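Local coordinates for protein AgaA (Rhizobium radiobacter, PDB 6HLX) that binds the opine agropinic acid as a periplasmic binding protein, probably delivering it to an ABC transporter for import, at residues V18-T23 and A96-E101; V28-H33 and A132-V137; S124-D129 and G381-A386; G290-S295 and E428-Y433. All coordinates share one frame; numbering follows the deposited sequence.

Contact 1: residues V18-T23 and A96-E101; sequences VVQPGT and ASFRNE. With G9Z (agropinic acid), chain E.
The agropinic acid pocket is built in part on the loop 18-23, and a type I beta turn from Ala96 to Arg99 lies against this loop where Val18 and Gln20 meet Ser97 and Phe98. Two hydrogen bonds join the segments. Ser97 N donates to Val18 O over 3.0 Å, nearly straight at 163°. Gln20 N donates to Ser97 OG over 2.8 Å. The hydroxyl is in place for this because chi1 of Ser97, -56°, turns OG back beside its own backbone N. Ser97 therefore gives with its N and accepts with its OG. A water bridges the turn further: it donates to Val18 O and accepts from Phe98 N, at 2.9 Å each. The CB atoms of Val18 and Ala96 pack alongside.

Gln20 CG meets the edge of the Phe98 ring, 3.7 Å from CE2. Its chain then bends, and the amide leads off toward the ligand with its plane only 10° from that of the ring. Gln20 OE1 accepts from Gly22 N at 2.8 Å, from above the amide plane. This bond holds the amide with NE2 3.1 Å from OAQ of agropinic acid. Thr23 N donates to OAM of the ligand at 2.9 Å.

Gly22 is in the N-cap position of helix 23-32, and Thr23, which holds OAM, belongs to its first turn. Phe98 is in the N-cap position of helix 99-102. Val18 and Ala96 both rest on Ile89 of helix 79-90, and Arg26 of helix 23-32 touches Gln20 and Phe98.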
loop_
_atom_site.group_PDB
_atom_site.type_symbol
_atom_site.label_atom_id
_atom_site.label_comp_id
_atom_site.label_asym_id
_atom_site.label_seq_id
_atom_site.Cartn_x
_atom_site.Cartn_y
_atom_site.Cartn_z
ATOM N N VAL A 18 0.937 1.809 13.184
ATOM C CA VAL A 18 0.525 0.440 12.831
ATOM C C VAL A 18 -0.665 0.399 11.842
ATOM O O VAL A 18 -0.922 -0.653 11.236
ATOM C CB VAL A 18 0.261 -0.439 14.076
ATOM C CG1 VAL A 18 1.478 -0.487 14.999
ATOM C CG2 VAL A 18 -0.993 0.007 14.829
ATOM N N VAL A 19 -1.407 1.522 11.735
ATOM C CA VAL A 19 -2.566 1.639 10.845
ATOM C C VAL A 19 -2.105 2.028 9.466
ATOM O O VAL A 19 -1.237 2.899 9.334
ATOM C CB VAL A 19 -3.577 2.685 11.410
ATOM C CG1 VAL A 19 -4.772 2.878 10.487
ATOM C CG2 VAL A 19 -4.030 2.294 12.806
ATOM N N GLN A 20 -2.714 1.418 8.439
ATOM C CA GLN A 20 -2.416 1.737 7.037
ATOM C C GLN A 20 -3.606 2.607 6.567
ATOM O O GLN A 20 -4.659 2.056 6.196
ATOM C CB GLN A 20 -2.322 0.431 6.212
ATOM C CG GLN A 20 -1.516 0.548 4.909
ATOM C CD GLN A 20 -1.924 1.667 3.992
ATOM O OE1 GLN A 20 -1.726 2.846 4.304
ATOM N NE2 GLN A 20 -2.460 1.332 2.828
ATOM N N PRO A 21 -3.508 3.956 6.629
ATOM C CA PRO A 21 -4.676 4.781 6.257
ATOM C C PRO A 21 -4.767 5.062 4.759
ATOM O O PRO A 21 -5.775 5.592 4.287
ATOM C CB PRO A 21 -4.405 6.104 6.999
ATOM C CG PRO A 21 -2.891 6.238 6.937
ATOM C CD PRO A 21 -2.352 4.796 7.043
ATOM N N GLY A 22 -3.687 4.795 4.048
ATOM C CA GLY A 22 -3.567 5.129 2.635
ATOM C C GLY A 22 -2.237 5.821 2.366
ATOM O O GLY A 22 -1.437 6.042 3.285
ATOM N N THR A 23 -1.988 6.153 1.103
ATOM C CA THR A 23 -0.702 6.732 0.660
ATOM C C THR A 23 -0.392 8.071 1.331
ATOM O O THR A 23 0.782 8.347 1.617
ATOM C CB THR A 23 -0.683 6.807 -0.868
ATOM O OG1 THR A 23 -1.004 5.502 -1.352
ATOM C CG2 THR A 23 0.667 7.250 -1.433
ATOM N N ALA A 96 -3.520 -3.002 14.217
ATOM C CA ALA A 96 -2.456 -3.065 13.207
ATOM C C ALA A 96 -2.980 -3.671 11.920
ATOM O O ALA A 96 -3.534 -4.784 11.930
ATOM C CB ALA A 96 -1.279 -3.877 13.721
ATOM N N SER A 97 -2.788 -2.949 10.802
ATOM C CA SER A 97 -3.276 -3.416 9.500
ATOM C C SER A 97 -2.578 -4.680 8.983
ATOM O O SER A 97 -3.189 -5.406 8.180
ATOM C CB SER A 97 -3.153 -2.305 8.458
ATOM O OG SER A 97 -3.855 -1.148 8.896
ATOM N N PHE A 98 -1.289 -4.900 9.374
ATOM C CA PHE A 98 -0.511 -6.029 8.870
ATOM C C PHE A 98 -0.231 -7.063 9.929
ATOM O O PHE A 98 0.737 -7.826 9.815
ATOM C CB PHE A 98 0.770 -5.544 8.175
ATOM C CG PHE A 98 0.453 -4.739 6.934
ATOM C CD1 PHE A 98 0.138 -5.379 5.732
ATOM C CD2 PHE A 98 0.425 -3.346 6.976
ATOM C CE1 PHE A 98 -0.185 -4.639 4.588
ATOM C CE2 PHE A 98 0.093 -2.601 5.836
ATOM C CZ PHE A 98 -0.229 -3.256 4.653
ATOM N N ARG A 99 -1.104 -7.129 10.936
ATOM C CA ARG A 99 -0.946 -8.131 12.003
ATOM C C ARG A 99 -0.869 -9.570 11.409
ATOM O O ARG A 99 -0.056 -10.374 11.858
ATOM C CB ARG A 99 -2.133 -8.045 12.992
ATOM C CG ARG A 99 -2.173 -9.216 13.984
ATOM C CD ARG A 99 -3.103 -8.965 15.145
ATOM N NE ARG A 99 -4.487 -8.701 14.731
ATOM C CZ ARG A 99 -5.435 -9.635 14.603
ATOM N NH1 ARG A 99 -5.151 -10.914 14.813
ATOM N NH2 ARG A 99 -6.674 -9.291 14.272
ATOM N N ASN A 100 -1.706 -9.887 10.418
ATOM C CA ASN A 100 -1.712 -11.256 9.865
ATOM C C ASN A 100 -0.331 -11.668 9.336
ATOM O O ASN A 100 0.110 -12.809 9.543
ATOM C CB ASN A 100 -2.732 -11.376 8.729
ATOM C CG ASN A 100 -3.567 -12.634 8.785
ATOM O OD1 ASN A 100 -3.963 -13.093 9.860
ATOM N ND2 ASN A 100 -3.878 -13.210 7.617
ATOM N N GLU A 101 0.332 -10.726 8.649
ATOM C CA GLU A 101 1.616 -10.977 7.976
ATOM C C GLU A 101 2.783 -11.059 8.941
ATOM O O GLU A 101 3.757 -11.764 8.664
ATOM C CB GLU A 101 1.843 -9.944 6.864
ATOM C CG GLU A 101 0.788 -10.023 5.755
ATOM C CD GLU A 101 -0.596 -9.486 6.085
ATOM O OE1 GLU A 101 -1.584 -9.899 5.437
ATOM O OE2 GLU A 101 -0.696 -8.671 7.025
HETATM O OAM G9Z E . -4.479 5.717 -0.389
HETATM C CAB G9Z E . -5.110 5.620 -1.451
HETATM C CAC G9Z E . -5.879 6.676 -1.980
HETATM C CB G9Z E . -6.479 6.145 -3.318
HETATM C CA G9Z E . -6.116 4.670 -3.356
HETATM C C G9Z E . -5.493 4.324 -4.597
HETATM O O G9Z E . -4.251 4.507 -4.726
HETATM N N G9Z E . -5.242 4.479 -2.152
HETATM C CAG G9Z E . -4.509 3.194 -1.830
HETATM C CAH G9Z E . -5.457 2.191 -1.171
HETATM O OAP G9Z E . -6.458 1.873 -2.138
HETATM C CAI G9Z E . -4.745 0.911 -0.722
HETATM O OAQ G9Z E . -3.487 1.267 -0.094
HETATM C CAJ G9Z E . -5.586 0.125 0.340
HETATM O OAR G9Z E . -4.873 -1.062 0.732
HETATM C CAK G9Z E . -7.040 -0.228 -0.056
HETATM O OAT G9Z E . -7.757 -0.684 1.107
HETATM C CAL G9Z E . -7.113 -1.246 -1.204
HETATM O OAS G9Z E . -8.486 -1.429 -1.614
HETATM O OXT G9Z E . -6.227 3.881 -5.522
HETATM O O HOH W 1 0.453 -3.139 10.826
#

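Contact 2: residues V28-H33 and A132-V137; sequences VKLAIH and ALPESV
Leu30 and Pro134 stand 6.5 Å apart between CA atoms, and His33 and Val137 6.1 Å apart, where the C-terminal end of helix 23-32 faces the loop 132-137. Three side-chain pairs fill the gap.

Lys29 NZ makes a salt bridge with Glu135 OE2 at 2.8 Å. It meets the oxygen on the anti side, 24° out of the carboxylate plane. The CB of Glu135 points away from the helix. A bend at chi2, 63°, brings the carboxylate back to the lysine, and the two chains cross at about a right angle. NZ also donates to the backbone oxygens of Thr17 and Val19, so three bonds grip this buried ammonium group. Glu135 OE1 pairs with Arg26. The carboxylate is thus shared by two cations, which probably keeps it ionised.

Leu30 puts both methyl groups on the proline ring: CD2 lies 3.8 Å from Pro134 CB, and CD1 lies 4.0 Å from Pro134 CG. His33 packs closely through its CB, 3.6 Å from Val137 CB. Val137 CG2 reaches the imidazole obliquely. One face of that ring is covered by Ile32 CG2, 3.7 Å above its centre.

Helix 23-32 lies on strands 171-176 and 190-195 of the mixed sheet, while Ala132 of the loop touches strand 37-39 of the antiparallel sheet. The contact is a buried, mixed apolar and ionic joint between these two sheet regions. This fits the family 5 solute-binding fold, which carries an extra domain beside its two ligand-binding lobes.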
loop_
_atom_site.group_PDB
_atom_site.type_symbol
_atom_site.label_atom_id
_atom_site.label_comp_id
_atom_site.label_asym_id
_atom_site.label_seq_id
_atom_site.Cartn_x
_atom_site.Cartn_y
_atom_site.Cartn_z
ATOM N N VAL A 28 3.728 10.875 4.968
ATOM C CA VAL A 28 4.151 11.642 6.137
ATOM C C VAL A 28 4.927 10.715 7.102
ATOM O O VAL A 28 6.001 11.077 7.584
ATOM C CB VAL A 28 2.976 12.377 6.832
ATOM C CG1 VAL A 28 3.470 13.152 8.058
ATOM C CG2 VAL A 28 2.259 13.321 5.850
ATOM N N LYS A 29 4.402 9.512 7.344
ATOM C CA LYS A 29 5.088 8.563 8.254
ATOM C C LYS A 29 6.512 8.257 7.789
ATOM O O LYS A 29 7.405 8.130 8.619
ATOM C CB LYS A 29 4.332 7.229 8.346
ATOM C CG LYS A 29 3.102 7.333 9.239
ATOM C CD LYS A 29 2.531 5.967 9.670
ATOM C CE LYS A 29 2.104 5.105 8.479
ATOM N NZ LYS A 29 1.278 3.935 8.913
ATOM N N LEU A 30 6.725 8.160 6.467
ATOM C CA LEU A 30 8.044 7.805 5.925
ATOM C C LEU A 30 9.068 8.956 5.984
ATOM O O LEU A 30 10.262 8.734 5.781
ATOM C CB LEU A 30 7.916 7.196 4.525
ATOM C CG LEU A 30 7.172 5.856 4.516
ATOM C CD1 LEU A 30 6.787 5.470 3.112
ATOM C CD2 LEU A 30 7.975 4.735 5.234
ATOM N N ALA A 31 8.616 10.150 6.354
ATOM C CA ALA A 31 9.525 11.271 6.591
ATOM C C ALA A 31 9.991 11.233 8.055
ATOM O O ALA A 31 11.110 11.635 8.349
ATOM C CB ALA A 31 8.785 12.589 6.336
ATOM N N ILE A 32 9.108 10.831 8.973
ATOM C CA ILE A 32 9.342 10.906 10.426
ATOM C C ILE A 32 9.827 9.601 11.045
ATOM O O ILE A 32 10.346 9.637 12.159
ATOM C CB ILE A 32 7.977 11.318 11.064
ATOM C CG1 ILE A 32 7.593 12.766 10.658
ATOM C CG2 ILE A 32 7.913 11.125 12.607
ATOM C CD1 ILE A 32 5.992 12.987 10.872
ATOM N N HIS A 33 9.567 8.466 10.391
ATOM C CA HIS A 33 9.843 7.173 11.016
ATOM C C HIS A 33 10.783 6.283 10.239
ATOM O O HIS A 33 10.887 6.409 9.026
ATOM C CB HIS A 33 8.504 6.417 11.207
ATOM C CG HIS A 33 7.588 7.038 12.222
ATOM N ND1 HIS A 33 7.909 7.057 13.563
ATOM C CD2 HIS A 33 6.363 7.593 12.053
ATOM C CE1 HIS A 33 6.896 7.653 14.167
ATOM N NE2 HIS A 33 5.934 7.986 13.290
ATOM N N ALA A 132 9.966 -4.027 6.597
ATOM C CA ALA A 132 10.207 -2.777 5.870
ATOM C C ALA A 132 8.884 -2.030 5.644
ATOM O O ALA A 132 8.906 -0.947 5.079
ATOM C CB ALA A 132 10.886 -3.058 4.530
ATOM N N LEU A 133 7.726 -2.593 6.036
ATOM C CA LEU A 133 6.468 -1.857 5.810
ATOM C C LEU A 133 6.509 -0.496 6.501
ATOM O O LEU A 133 7.006 -0.415 7.626
ATOM C CB LEU A 133 5.256 -2.625 6.388
ATOM C CG LEU A 133 4.787 -3.857 5.625
ATOM C CD1 LEU A 133 3.916 -4.693 6.524
ATOM C CD2 LEU A 133 4.001 -3.473 4.347
ATOM N N PRO A 134 5.824 0.538 5.959
ATOM C CA PRO A 134 5.743 1.824 6.693
ATOM C C PRO A 134 5.049 1.606 8.057
ATOM O O PRO A 134 5.250 2.382 8.999
ATOM C CB PRO A 134 4.845 2.677 5.781
ATOM C CG PRO A 134 5.126 2.098 4.348
ATOM C CD PRO A 134 5.160 0.611 4.632
ATOM N N GLU A 135 4.228 0.525 8.161
ATOM C CA GLU A 135 3.495 0.232 9.405
ATOM C C GLU A 135 4.339 -0.560 10.425
ATOM O O GLU A 135 3.867 -0.796 11.551
ATOM C CB GLU A 135 2.147 -0.491 9.089
ATOM C CG GLU A 135 1.127 0.409 8.374
ATOM C CD GLU A 135 1.532 0.930 6.999
ATOM O OE1 GLU A 135 2.066 0.137 6.189
ATOM O OE2 GLU A 135 1.334 2.140 6.734
ATOM N N SER A 136 5.558 -0.996 10.033
ATOM C CA SER A 136 6.463 -1.783 10.905
ATOM C C SER A 136 7.587 -0.899 11.523
ATOM O O SER A 136 8.550 -1.405 12.108
ATOM C CB SER A 136 7.079 -2.957 10.130
ATOM O OG SER A 136 6.047 -3.830 9.690
ATOM N N VAL A 137 7.428 0.431 11.443
ATOM C CA VAL A 137 8.423 1.371 11.978
ATOM C C VAL A 137 8.477 1.267 13.491
ATOM O O VAL A 137 7.507 0.817 14.109
ATOM C CB VAL A 137 8.172 2.821 11.491
ATOM C CG1 VAL A 137 8.362 2.907 9.970
ATOM C CG2 VAL A 137 6.782 3.299 11.894
#

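Contact 3: residues S124-D129 and G381-A386; sequences SVAMID and GEITDA
Asp129 OD1 is gripped by a water and by Tyr39 OH, and the water carries the contact on to Thr384. The water donates to OD1 at 2.6 Å. The same water lies at hydrogen-bonding distance, 2.7 Å, from Thr384 OG1. Tyr39 OH also bonds Thr384 N, so water and tyrosine both tie helix 127-131 to the loop 381-386. A second water donates to Glu382 O at 3.0 Å and, more weakly, to Asp129 O.

Ile383 is the apolar centre. Its chi1 of 59° sets CG1 between the backbone N and the carbonyl carbon and leaves both branches facing Ala126 and Asp129. CG2 lies 3.7 Å from Asp129 CB, and CD1 lies 3.8 Å from Ala126 CB.

Asp385 lies beside the other carboxylate oxygen: its CB is 3.9 Å from Asp129 OD2. The two side chains cross at about a right angle, yet their carboxylate planes are only 30° apart. Asp129 OD2 and Asp385 OD1 are 5.0 Å apart. Asp385 OD2 caps Asp387 N, just ahead of helix 388-393, and forms a salt bridge with Arg429.

Two like charges are therefore held close, each with separate partners. Their proximity might raise the proton affinity of Asp129, but the water and Tyr39 at OD1 would tend to offset this. Arg429 probably does the same for Asp385.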
loop_
_atom_site.group_PDB
_atom_site.type_symbol
_atom_site.label_atom_id
_atom_site.label_comp_id
_atom_site.label_asym_id
_atom_site.label_seq_id
_atom_site.Cartn_x
_atom_site.Cartn_y
_atom_site.Cartn_z
ATOM N N SER A 124 9.550 -17.932 7.203
ATOM C CA SER A 124 9.140 -16.890 6.270
ATOM C C SER A 124 10.346 -16.207 5.653
ATOM O O SER A 124 11.028 -15.396 6.313
ATOM C CB SER A 124 8.226 -15.858 6.914
ATOM O OG SER A 124 7.881 -14.907 5.917
ATOM N N VAL A 125 10.550 -16.460 4.355
ATOM C CA VAL A 125 11.610 -15.782 3.591
ATOM C C VAL A 125 11.176 -14.304 3.290
ATOM O O VAL A 125 11.959 -13.554 2.704
ATOM C CB VAL A 125 11.924 -16.540 2.270
ATOM C CG1 VAL A 125 12.471 -17.942 2.564
ATOM C CG2 VAL A 125 10.687 -16.601 1.360
ATOM N N ALA A 126 9.928 -13.918 3.647
ATOM C CA ALA A 126 9.402 -12.562 3.398
ATOM C C ALA A 126 9.373 -11.685 4.660
ATOM O O ALA A 126 8.963 -10.529 4.584
ATOM C CB ALA A 126 8.006 -12.656 2.814
ATOM N N MET A 127 9.749 -12.242 5.826
ATOM C CA MET A 127 9.706 -11.503 7.088
ATOM C C MET A 127 10.513 -10.210 7.024
ATOM O O MET A 127 10.040 -9.183 7.520
ATOM C CB MET A 127 10.162 -12.389 8.260
ATOM C CG MET A 127 10.023 -11.728 9.645
ATOM S SD MET A 127 8.359 -11.070 9.974
ATOM C CE MET A 127 7.382 -12.555 9.961
ATOM N N ILE A 128 11.737 -10.248 6.443
ATOM C CA ILE A 128 12.534 -9.005 6.359
ATOM C C ILE A 128 11.771 -7.932 5.549
ATOM O O ILE A 128 11.703 -6.759 5.952
ATOM C CB ILE A 128 13.957 -9.278 5.781
ATOM C CG1 ILE A 128 14.802 -10.134 6.757
ATOM C CG2 ILE A 128 14.694 -7.983 5.438
ATOM C CD1 ILE A 128 15.202 -9.437 8.087
ATOM N N ASP A 129 11.112 -8.370 4.457
ATOM C CA ASP A 129 10.318 -7.428 3.636
ATOM C C ASP A 129 9.142 -6.843 4.432
ATOM O O ASP A 129 8.900 -5.627 4.362
ATOM C CB ASP A 129 9.814 -8.111 2.363
ATOM C CG ASP A 129 10.948 -8.485 1.423
ATOM O OD1 ASP A 129 11.331 -7.647 0.602
ATOM O OD2 ASP A 129 11.445 -9.620 1.515
ATOM N N GLY A 381 1.253 -4.912 -4.504
ATOM C CA GLY A 381 1.851 -5.813 -3.527
ATOM C C GLY A 381 2.589 -4.953 -2.512
ATOM O O GLY A 381 3.278 -3.988 -2.872
ATOM N N GLU A 382 2.384 -5.242 -1.234
ATOM C CA GLU A 382 2.960 -4.392 -0.159
ATOM C C GLU A 382 4.446 -4.625 0.086
ATOM O O GLU A 382 5.091 -3.841 0.777
ATOM C CB GLU A 382 2.154 -4.554 1.130
ATOM C CG GLU A 382 0.692 -4.119 0.986
ATOM C CD GLU A 382 0.435 -2.617 0.884
ATOM O OE1 GLU A 382 1.390 -1.798 0.946
ATOM O OE2 GLU A 382 -0.753 -2.269 0.713
ATOM N N ILE A 383 4.985 -5.707 -0.474
ATOM C CA ILE A 383 6.399 -6.065 -0.419
ATOM C C ILE A 383 6.814 -6.522 -1.824
ATOM O O ILE A 383 5.948 -6.861 -2.635
ATOM C CB ILE A 383 6.699 -7.177 0.632
ATOM C CG1 ILE A 383 5.920 -8.476 0.337
ATOM C CG2 ILE A 383 6.454 -6.639 2.075
ATOM C CD1 ILE A 383 6.476 -9.700 1.079
ATOM N N THR A 384 8.119 -6.541 -2.100
ATOM C CA THR A 384 8.585 -6.946 -3.419
ATOM C C THR A 384 9.037 -8.423 -3.458
ATOM O O THR A 384 9.838 -8.786 -4.305
ATOM C CB THR A 384 9.662 -6.003 -3.939
ATOM O OG1 THR A 384 10.747 -6.054 -3.021
ATOM C CG2 THR A 384 9.161 -4.577 -4.081
ATOM N N ASP A 385 8.557 -9.245 -2.532
ATOM C CA ASP A 385 8.786 -10.687 -2.569
ATOM C C ASP A 385 7.449 -11.264 -3.053
ATOM O O ASP A 385 6.384 -10.668 -2.791
ATOM C CB ASP A 385 9.123 -11.251 -1.169
ATOM C CG ASP A 385 9.282 -12.769 -1.202
ATOM O OD1 ASP A 385 10.335 -13.246 -1.669
ATOM O OD2 ASP A 385 8.319 -13.471 -0.843
ATOM N N ALA A 386 7.480 -12.474 -3.657
ATOM C CA ALA A 386 6.264 -13.150 -4.145
ATOM C C ALA A 386 5.210 -13.305 -3.039
ATOM O O ALA A 386 4.009 -13.421 -3.345
ATOM C CB ALA A 386 6.614 -14.517 -4.683
HETATM O O HOH W 2 7.076 -3.135 2.845
HETATM O O HOH W 3 12.460 -7.743 -1.763
#

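Contact 4: residues G290-S295 and E428-Y433; sequences GYMGYS and ERVKIY
Met292 lies across Arg429 at about a right angle and covers one face of its guanidinium with the terminal methyl. CE stands 3.4 Å above that plane, offset toward the rim, and is 3.5 Å from Arg429 NH2. The methionine chain runs out extended and then bends at chi3, -69°, which folds CE over the arginine. SD rests 3.5 Å from Arg429 CB. The sulfur is also 5.5 Å from the centroid of the Tyr433 ring, an oblique Met-aromatic contact. Nearer the backbone, Met292 CB packs 3.8 Å from Tyr433 CD2, and CG lies 4.0 Å from Val430 CG2.

The arginine is held partly from its own helix. Arg429 NH1 donates to Tyr433 OH at 2.9 Å, tilted 22° from the guanidinium plane, and NE meets the tyrosine edge in plane. NE also bonds Gly420 O.

Gly293 follows in the type II turn from Tyr291 to Tyr294, its backbone beside Tyr433 CB. The turn belongs to the loop between strand 280-281 and helix 306-315. It docks on helix 426-443, whose Arg429 reaches back to Gly420 of helix 411-422.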
loop_
_atom_site.group_PDB
_atom_site.type_symbol
_atom_site.label_atom_id
_atom_site.label_comp_id
_atom_site.label_asym_id
_atom_site.label_seq_id
_atom_site.Cartn_x
_atom_site.Cartn_y
_atom_site.Cartn_z
ATOM N N GLY A 290 8.615 -10.563 -13.790
ATOM C CA GLY A 290 9.735 -10.673 -12.859
ATOM C C GLY A 290 9.361 -11.279 -11.520
ATOM O O GLY A 290 10.247 -11.631 -10.750
ATOM N N TYR A 291 8.049 -11.378 -11.204
ATOM C CA TYR A 291 7.618 -11.995 -9.946
ATOM C C TYR A 291 7.232 -13.450 -10.198
ATOM O O TYR A 291 6.677 -13.771 -11.249
ATOM C CB TYR A 291 6.376 -11.290 -9.381
ATOM C CG TYR A 291 6.677 -10.015 -8.632
ATOM C CD1 TYR A 291 7.006 -8.847 -9.312
ATOM C CD2 TYR A 291 6.549 -9.954 -7.247
ATOM C CE1 TYR A 291 7.258 -7.657 -8.629
ATOM C CE2 TYR A 291 6.837 -8.778 -6.546
ATOM C CZ TYR A 291 7.150 -7.625 -7.241
ATOM O OH TYR A 291 7.411 -6.463 -6.545
ATOM N N MET A 292 7.466 -14.319 -9.211
ATOM C CA MET A 292 7.064 -15.718 -9.294
ATOM C C MET A 292 5.549 -15.811 -9.386
ATOM O O MET A 292 4.834 -15.030 -8.729
ATOM C CB MET A 292 7.625 -16.515 -8.116
ATOM C CG MET A 292 9.161 -16.632 -8.227
ATOM S SD MET A 292 9.895 -17.662 -6.951
ATOM C CE MET A 292 9.632 -16.610 -5.486
ATOM N N GLY A 293 5.088 -16.686 -10.282
ATOM C CA GLY A 293 3.674 -16.844 -10.590
ATOM C C GLY A 293 3.324 -16.188 -11.916
ATOM O O GLY A 293 2.263 -16.472 -12.480
ATOM N N TYR A 294 4.205 -15.286 -12.428
ATOM C CA TYR A 294 3.973 -14.616 -13.706
ATOM C C TYR A 294 3.967 -15.674 -14.811
ATOM O O TYR A 294 4.805 -16.585 -14.795
ATOM C CB TYR A 294 5.096 -13.602 -14.013
ATOM C CG TYR A 294 4.918 -12.924 -15.353
ATOM C CD1 TYR A 294 4.120 -11.790 -15.482
ATOM C CD2 TYR A 294 5.528 -13.430 -16.500
ATOM C CE1 TYR A 294 3.940 -11.170 -16.720
ATOM C CE2 TYR A 294 5.330 -12.834 -17.745
ATOM C CZ TYR A 294 4.556 -11.690 -17.845
ATOM O OH TYR A 294 4.393 -11.081 -19.061
ATOM N N SER A 295 3.062 -15.516 -15.792
ATOM C CA SER A 295 2.979 -16.463 -16.919
ATOM C C SER A 295 2.331 -15.792 -18.114
ATOM O O SER A 295 1.241 -15.228 -17.989
ATOM C CB SER A 295 2.184 -17.705 -16.512
ATOM O OG SER A 295 1.647 -18.389 -17.634
ATOM N N GLU A 428 12.339 -23.928 -6.705
ATOM C CA GLU A 428 11.237 -24.706 -6.124
ATOM C C GLU A 428 10.064 -23.758 -5.823
ATOM O O GLU A 428 8.900 -24.110 -6.048
ATOM C CB GLU A 428 11.694 -25.442 -4.847
ATOM C CG GLU A 428 12.649 -26.605 -5.134
ATOM C CD GLU A 428 12.160 -27.589 -6.186
ATOM O OE1 GLU A 428 11.045 -28.137 -6.019
ATOM O OE2 GLU A 428 12.880 -27.792 -7.192
ATOM N N ARG A 429 10.368 -22.539 -5.375
ATOM C CA ARG A 429 9.292 -21.577 -5.074
ATOM C C ARG A 429 8.449 -21.274 -6.316
ATOM O O ARG A 429 7.236 -21.155 -6.201
ATOM C CB ARG A 429 9.857 -20.245 -4.526
ATOM C CG ARG A 429 10.425 -20.307 -3.130
ATOM C CD ARG A 429 10.805 -18.904 -2.648
ATOM N NE ARG A 429 9.638 -18.199 -2.119
ATOM C CZ ARG A 429 9.591 -16.890 -1.894
ATOM N NH1 ARG A 429 8.494 -16.336 -1.377
ATOM N NH2 ARG A 429 10.647 -16.124 -2.159
ATOM N N VAL A 430 9.068 -21.194 -7.497
ATOM C CA VAL A 430 8.320 -20.828 -8.697
ATOM C C VAL A 430 7.226 -21.885 -9.039
ATOM O O VAL A 430 6.116 -21.484 -9.408
ATOM C CB VAL A 430 9.226 -20.433 -9.892
ATOM C CG1 VAL A 430 9.813 -21.629 -10.604
ATOM C CG2 VAL A 430 8.487 -19.501 -10.861
ATOM N N LYS A 431 7.484 -23.194 -8.794
ATOM C CA LYS A 431 6.508 -24.267 -9.035
ATOM C C LYS A 431 5.296 -24.081 -8.106
ATOM O O LYS A 431 4.159 -24.366 -8.490
ATOM C CB LYS A 431 7.127 -25.642 -8.725
ATOM C CG LYS A 431 8.335 -26.021 -9.581
ATOM C CD LYS A 431 8.796 -27.429 -9.187
ATOM C CE LYS A 431 10.082 -27.856 -9.845
ATOM N NZ LYS A 431 10.478 -29.220 -9.404
ATOM N N ILE A 432 5.563 -23.647 -6.864
ATOM C CA ILE A 432 4.537 -23.423 -5.849
ATOM C C ILE A 432 3.638 -22.255 -6.273
ATOM O O ILE A 432 2.416 -22.389 -6.251
ATOM C CB ILE A 432 5.192 -23.190 -4.462
ATOM C CG1 ILE A 432 5.975 -24.443 -4.001
ATOM C CG2 ILE A 432 4.127 -22.794 -3.431
ATOM C CD1 ILE A 432 7.052 -24.122 -2.964
ATOM N N TYR A 433 4.231 -21.110 -6.626
ATOM C CA TYR A 433 3.424 -19.947 -7.026
ATOM C C TYR A 433 2.660 -20.207 -8.338
ATOM O O TYR A 433 1.542 -19.708 -8.494
ATOM C CB TYR A 433 4.257 -18.660 -7.058
ATOM C CG TYR A 433 4.687 -18.269 -5.660
ATOM C CD1 TYR A 433 3.760 -17.784 -4.733
ATOM C CD2 TYR A 433 5.997 -18.469 -5.230
ATOM C CE1 TYR A 433 4.138 -17.462 -3.429
ATOM C CE2 TYR A 433 6.390 -18.145 -3.931
ATOM C CZ TYR A 433 5.452 -17.657 -3.030
ATOM O OH TYR A 433 5.811 -17.401 -1.734
#

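Contacts 1 and 2 lie deep, about 9 and 12 Å from the chain centre, and share helix 23-32: the loop of contact 1 runs into its start beside the ligand, and contact 2 packs its end. Val19 O and Lys29 NZ join the two, and Phe98 packs on Leu133 and Glu135. Contact 3 bridges inward and outward, since Glu382 touches Phe98 and Asp385 pairs with Arg429 of contact 4. Contact 4, about 22 Å out, is more peripheral, though most of its touching residues are buried. Chemistry follows place. Contact 1 relies on hydrogen bonds of backbone and serine hydroxyl, contact 2 on a buried ion pair, contact 3 on bridging waters, and contact 4 on methionine packing.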